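Putative glucarate dehydratase (Pseudomonas fluorescens, PDB 4IT1) probably catalyses the magnesium-dependent dehydration of D-glucarate to 5-dehydro-4-deoxy-D-glucarate, as a member of the mandelate racemase/muconate lactonizing enzyme family. Local coordinates at residues A[27-32]-A[55-60]; A[347-352]-A[402-407]. One frame throughout, in Å; residues are numbered along the deposited sequence.

Contact 1: A[27-32]-A[55-60]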
# COMPACT_ATOMS: atom_id res chain seq x y z
N ARG A 27 -1.49 16.36 -24.13
CA ARG A 27 -2.45 17.39 -23.77
C ARG A 27 -2.91 17.34 -22.31
O ARG A 27 -3.16 16.27 -21.77
CB ARG A 27 -3.66 17.25 -24.69
CG ARG A 27 -4.34 18.54 -25.06
CD ARG A 27 -5.68 18.65 -24.36
NE ARG A 27 -6.75 18.03 -25.12
CZ ARG A 27 -7.80 18.68 -25.61
NH1 ARG A 27 -7.91 19.99 -25.40
NH2 ARG A 27 -8.73 18.04 -26.29
N VAL A 28 -3.04 18.50 -21.67
CA VAL A 28 -3.64 18.60 -20.33
C VAL A 28 -4.61 19.78 -20.25
O VAL A 28 -4.27 20.89 -20.66
CB VAL A 28 -2.57 18.74 -19.22
CG1 VAL A 28 -3.23 18.73 -17.84
CG2 VAL A 28 -1.53 17.64 -19.30
N THR A 29 -5.80 19.54 -19.72
CA THR A 29 -6.84 20.57 -19.66
C THR A 29 -7.53 20.62 -18.29
O THR A 29 -8.38 19.77 -17.97
CB THR A 29 -7.88 20.40 -20.79
OG1 THR A 29 -7.22 20.43 -22.06
CG2 THR A 29 -8.93 21.51 -20.75
N VAL A 30 -7.16 21.62 -17.50
CA VAL A 30 -7.78 21.87 -16.21
C VAL A 30 -8.89 22.91 -16.39
O VAL A 30 -8.67 23.98 -16.94
CB VAL A 30 -6.75 22.36 -15.17
CG1 VAL A 30 -7.35 22.34 -13.78
CG2 VAL A 30 -5.49 21.50 -15.23
N THR A 31 -10.09 22.58 -15.91
CA THR A 31 -11.27 23.36 -16.22
C THR A 31 -12.14 23.57 -14.97
O THR A 31 -12.77 22.64 -14.48
CB THR A 31 -12.10 22.71 -17.35
OG1 THR A 31 -11.27 22.56 -18.52
CG2 THR A 31 -13.33 23.53 -17.70
N PRO A 32 -12.15 24.81 -14.44
CA PRO A 32 -12.99 25.15 -13.28
C PRO A 32 -14.48 25.22 -13.61
O PRO A 32 -14.85 25.66 -14.70
CB PRO A 32 -12.47 26.52 -12.85
CG PRO A 32 -11.73 27.06 -14.03
CD PRO A 32 -11.18 25.87 -14.76
N ILE A 55 -12.14 20.10 -13.29
CA ILE A 55 -12.19 18.91 -14.15
C ILE A 55 -10.88 18.81 -14.93
O ILE A 55 -10.45 19.77 -15.57
CB ILE A 55 -13.38 18.98 -15.12
CG1 ILE A 55 -14.67 19.41 -14.39
CG2 ILE A 55 -13.57 17.65 -15.86
CD1 ILE A 55 -15.27 18.38 -13.46
N ILE A 56 -10.25 17.64 -14.87
CA ILE A 56 -8.97 17.40 -15.53
C ILE A 56 -9.15 16.49 -16.75
O ILE A 56 -9.77 15.43 -16.66
CB ILE A 56 -7.94 16.78 -14.55
CG1 ILE A 56 -7.66 17.70 -13.36
CG2 ILE A 56 -6.63 16.47 -15.26
CD1 ILE A 56 -8.68 17.61 -12.23
N GLU A 57 -8.59 16.91 -17.88
CA GLU A 57 -8.53 16.09 -19.09
C GLU A 57 -7.07 15.80 -19.44
O GLU A 57 -6.26 16.72 -19.51
CB GLU A 57 -9.16 16.82 -20.28
CG GLU A 57 -10.40 16.17 -20.86
CD GLU A 57 -10.76 16.68 -22.25
OE1 GLU A 57 -11.66 16.10 -22.88
OE2 GLU A 57 -10.13 17.67 -22.72
N ILE A 58 -6.76 14.53 -19.64
CA ILE A 58 -5.45 14.14 -20.14
C ILE A 58 -5.63 13.46 -21.49
O ILE A 58 -6.63 12.80 -21.73
CB ILE A 58 -4.72 13.18 -19.15
CG1 ILE A 58 -4.66 13.79 -17.75
CG2 ILE A 58 -3.33 12.81 -19.66
CD1 ILE A 58 -3.78 15.02 -17.62
N GLU A 59 -4.66 13.66 -22.38
CA GLU A 59 -4.67 13.00 -23.68
C GLU A 59 -3.26 12.52 -24.00
O GLU A 59 -2.26 13.14 -23.62
CB GLU A 59 -5.18 13.95 -24.77
CG GLU A 59 -5.61 13.26 -26.07
CD GLU A 59 -5.67 14.20 -27.26
OE1 GLU A 59 -6.77 14.35 -27.83
OE2 GLU A 59 -4.63 14.79 -27.62
N SER A 60 -3.20 11.39 -24.69
CA SER A 60 -1.95 10.74 -25.04
C SER A 60 -1.69 10.83 -26.54
O SER A 60 -2.61 11.15 -27.31
CB SER A 60 -2.02 9.27 -24.61
OG SER A 60 -3.26 8.70 -24.99
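R27, T29 and T31 pair with E59, E57 and I55 as the hydrogen-bonded positions of an antiparallel ladder, the first two strands of the three-stranded meander in the N-terminal domain of this enolase-superfamily enzyme. T29 and E57 close a matched ring: T29 N to E57 O and E57 N to T29 O are both 2.9 Å. Toward R27 the ladder slackens, and the bond from R27 N to E59 O is weak at 3.3 Å. V28 and V30 pair with I58 and I56 without hydrogen bonds and put their side chains on the other face, where helices 74-87 and 128-148 cover them. There CD1 of I58 rests against both methyls of V28, 3.8 Å from CG1 and from CG2.

On the face of R27, T29 and T31, E57 runs outward from a CB that lies 3.8 Å from CB of T29, and the two side chains run next to each other in the same direction. Beyond CG the chain is extended (chi2 -163°), which carries the carboxylate past the threonine to the arginine. R27 starts against E59, its CB 3.6 Å from E59 CB, then bends at chi2 and chi3 so that its guanidinium swings across to E57. The two planar groups are turned 55° apart, and the salt bridge is long and purely electrostatic, since no N-H points at the oxygen: OE2 of E57 hangs over the centre of the R27 guanidinium, 3.8 Å from CZ.

Contact 2: A[347-352]-A[402-407]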
# COMPACT_ATOMS: atom_id res chain seq x y z
N LEU A 347 -18.90 15.38 -8.55
CA LEU A 347 -19.64 14.88 -9.69
C LEU A 347 -19.31 13.41 -9.97
O LEU A 347 -18.57 12.77 -9.20
CB LEU A 347 -19.41 15.75 -10.92
CG LEU A 347 -19.85 17.21 -10.83
CD1 LEU A 347 -19.47 17.95 -12.10
CD2 LEU A 347 -21.34 17.37 -10.55
N GLY A 348 -19.86 12.90 -11.07
CA GLY A 348 -19.76 11.50 -11.44
C GLY A 348 -18.36 10.94 -11.55
O GLY A 348 -18.14 9.77 -11.22
N ILE A 349 -17.41 11.76 -12.02
CA ILE A 349 -16.02 11.35 -12.14
C ILE A 349 -15.48 10.90 -10.78
O ILE A 349 -15.00 9.77 -10.62
CB ILE A 349 -15.11 12.47 -12.72
CG1 ILE A 349 -15.59 12.88 -14.12
CG2 ILE A 349 -13.65 12.02 -12.74
CD1 ILE A 349 -14.76 13.97 -14.78
N SER A 350 -15.58 11.78 -9.79
CA SER A 350 -15.18 11.45 -8.42
C SER A 350 -15.88 10.18 -7.94
O SER A 350 -15.24 9.28 -7.39
CB SER A 350 -15.46 12.61 -7.47
OG SER A 350 -14.49 13.64 -7.63
N LEU A 351 -17.19 10.12 -8.17
CA LEU A 351 -18.01 9.00 -7.72
C LEU A 351 -17.44 7.67 -8.22
O LEU A 351 -17.42 6.70 -7.48
CB LEU A 351 -19.46 9.19 -8.16
CG LEU A 351 -20.54 8.22 -7.65
CD1 LEU A 351 -20.65 8.20 -6.13
CD2 LEU A 351 -21.90 8.54 -8.27
N MET A 352 -16.94 7.66 -9.46
CA MET A 352 -16.43 6.43 -10.07
C MET A 352 -15.02 6.06 -9.61
O MET A 352 -14.74 4.88 -9.38
CB MET A 352 -16.51 6.47 -11.60
CG MET A 352 -17.92 6.30 -12.14
SD MET A 352 -18.74 4.79 -11.56
CE MET A 352 -20.43 5.35 -11.46
N LEU A 402 -12.60 4.54 -16.12
CA LEU A 402 -13.78 4.93 -15.36
C LEU A 402 -15.08 4.66 -16.13
O LEU A 402 -16.17 4.67 -15.54
CB LEU A 402 -13.70 6.41 -14.98
CG LEU A 402 -12.60 6.86 -14.00
CD1 LEU A 402 -12.47 8.37 -14.01
CD2 LEU A 402 -12.86 6.35 -12.59
N GLY A 403 -14.96 4.42 -17.44
CA GLY A 403 -16.11 4.21 -18.32
C GLY A 403 -16.98 5.44 -18.44
O GLY A 403 -18.21 5.36 -18.40
N LEU A 404 -16.34 6.60 -18.59
CA LEU A 404 -17.04 7.87 -18.65
C LEU A 404 -16.46 8.78 -19.74
O LEU A 404 -15.26 8.75 -20.03
CB LEU A 404 -16.96 8.59 -17.30
CG LEU A 404 -17.61 8.00 -16.04
CD1 LEU A 404 -17.21 8.84 -14.84
CD2 LEU A 404 -19.13 7.92 -16.17
N GLU A 405 -17.34 9.58 -20.35
CA GLU A 405 -16.93 10.52 -21.39
C GLU A 405 -17.42 11.94 -21.13
O GLU A 405 -18.57 12.15 -20.75
CB GLU A 405 -17.37 10.01 -22.78
CG GLU A 405 -16.48 8.90 -23.33
CD GLU A 405 -17.00 8.27 -24.61
OE1 GLU A 405 -18.11 8.62 -25.05
OE2 GLU A 405 -16.28 7.42 -25.17
N LEU A 406 -16.53 12.91 -21.34
CA LEU A 406 -16.84 14.32 -21.12
C LEU A 406 -17.81 14.88 -22.14
O LEU A 406 -17.56 14.84 -23.34
CB LEU A 406 -15.57 15.17 -21.14
CG LEU A 406 -14.82 15.43 -19.83
CD1 LEU A 406 -13.69 16.41 -20.10
CD2 LEU A 406 -15.73 15.97 -18.74
N ASP A 407 -18.93 15.40 -21.64
CA ASP A 407 -19.84 16.20 -22.45
C ASP A 407 -19.28 17.62 -22.50
O ASP A 407 -19.52 18.43 -21.59
CB ASP A 407 -21.25 16.17 -21.84
CG ASP A 407 -22.30 16.84 -22.72
OD1 ASP A 407 -21.95 17.61 -23.64
OD2 ASP A 407 -23.51 16.59 -22.49
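L402 and L404 reach from the loop that precedes helix 408-421 onto the first turn of helix 348-360, where I349 and M352 receive them. This joins two parts of the C-terminal enolase-like domain: the helix that follows barrel strand 338-341 and the chain that runs on from strand 393-395. G403 separates the two leucines and takes a positive phi of 65°, a backbone shape that suits glycine.

Both leucines share one conformation, CG anti to the carbonyl carbon (chi1 -66° in L402 and -64° in L404) with chi2 extended; L402 offers both methyls to the helix, L404 one. The fork of L402 is split between two helical residues: CD1 meets CG2 of I349 at 4.0 Å, while CD2 presses on the root of M352, 3.8 Å from its CB and 3.7 Å from its carbonyl C. I349 and L402 meet roughly at right angles. L404 works through CD1 alone, which touches M352 CG at 3.8 Å and lies against the helix backbone, 3.9 Å from I349 CA and the same distance from G348 O. M352 bends at chi2 and chi3, so its CB and CG carry the contact while the thioether turns off elsewhere.

The main-chain oxygen of G348 already accepts a bond from M352 N within the helix, and no hydrogen bond joins the two segments. What holds them is hydrophobic burial and the fit of leucine and isoleucine methyls against one another and the M352 methylenes, which depends on shape rather than on bond direction.

Overall arrangement
The chain forms contact 1 first, within the N-terminal domain, and contact 2 much later, within the C-terminal domain; their centres are 13 Å apart, on the same side of the molecule's centre. They meet where the two domains join. The face of strand 50-60 that carries I55 and E57 turns toward contact 2, with E57 CG 3.4 Å from L406 CD1 and I55 CG2 4.0 Å from I349 CD1. Helix 408-421, which follows segment 402-407 directly, packs on T31 of contact 1 through L411 and H415. The small antiparallel sheet is thus seated against the C-terminal domain through apolar contacts and hydrogen bonds from E69 and R53 to segment 347-352, away from the magnesium site.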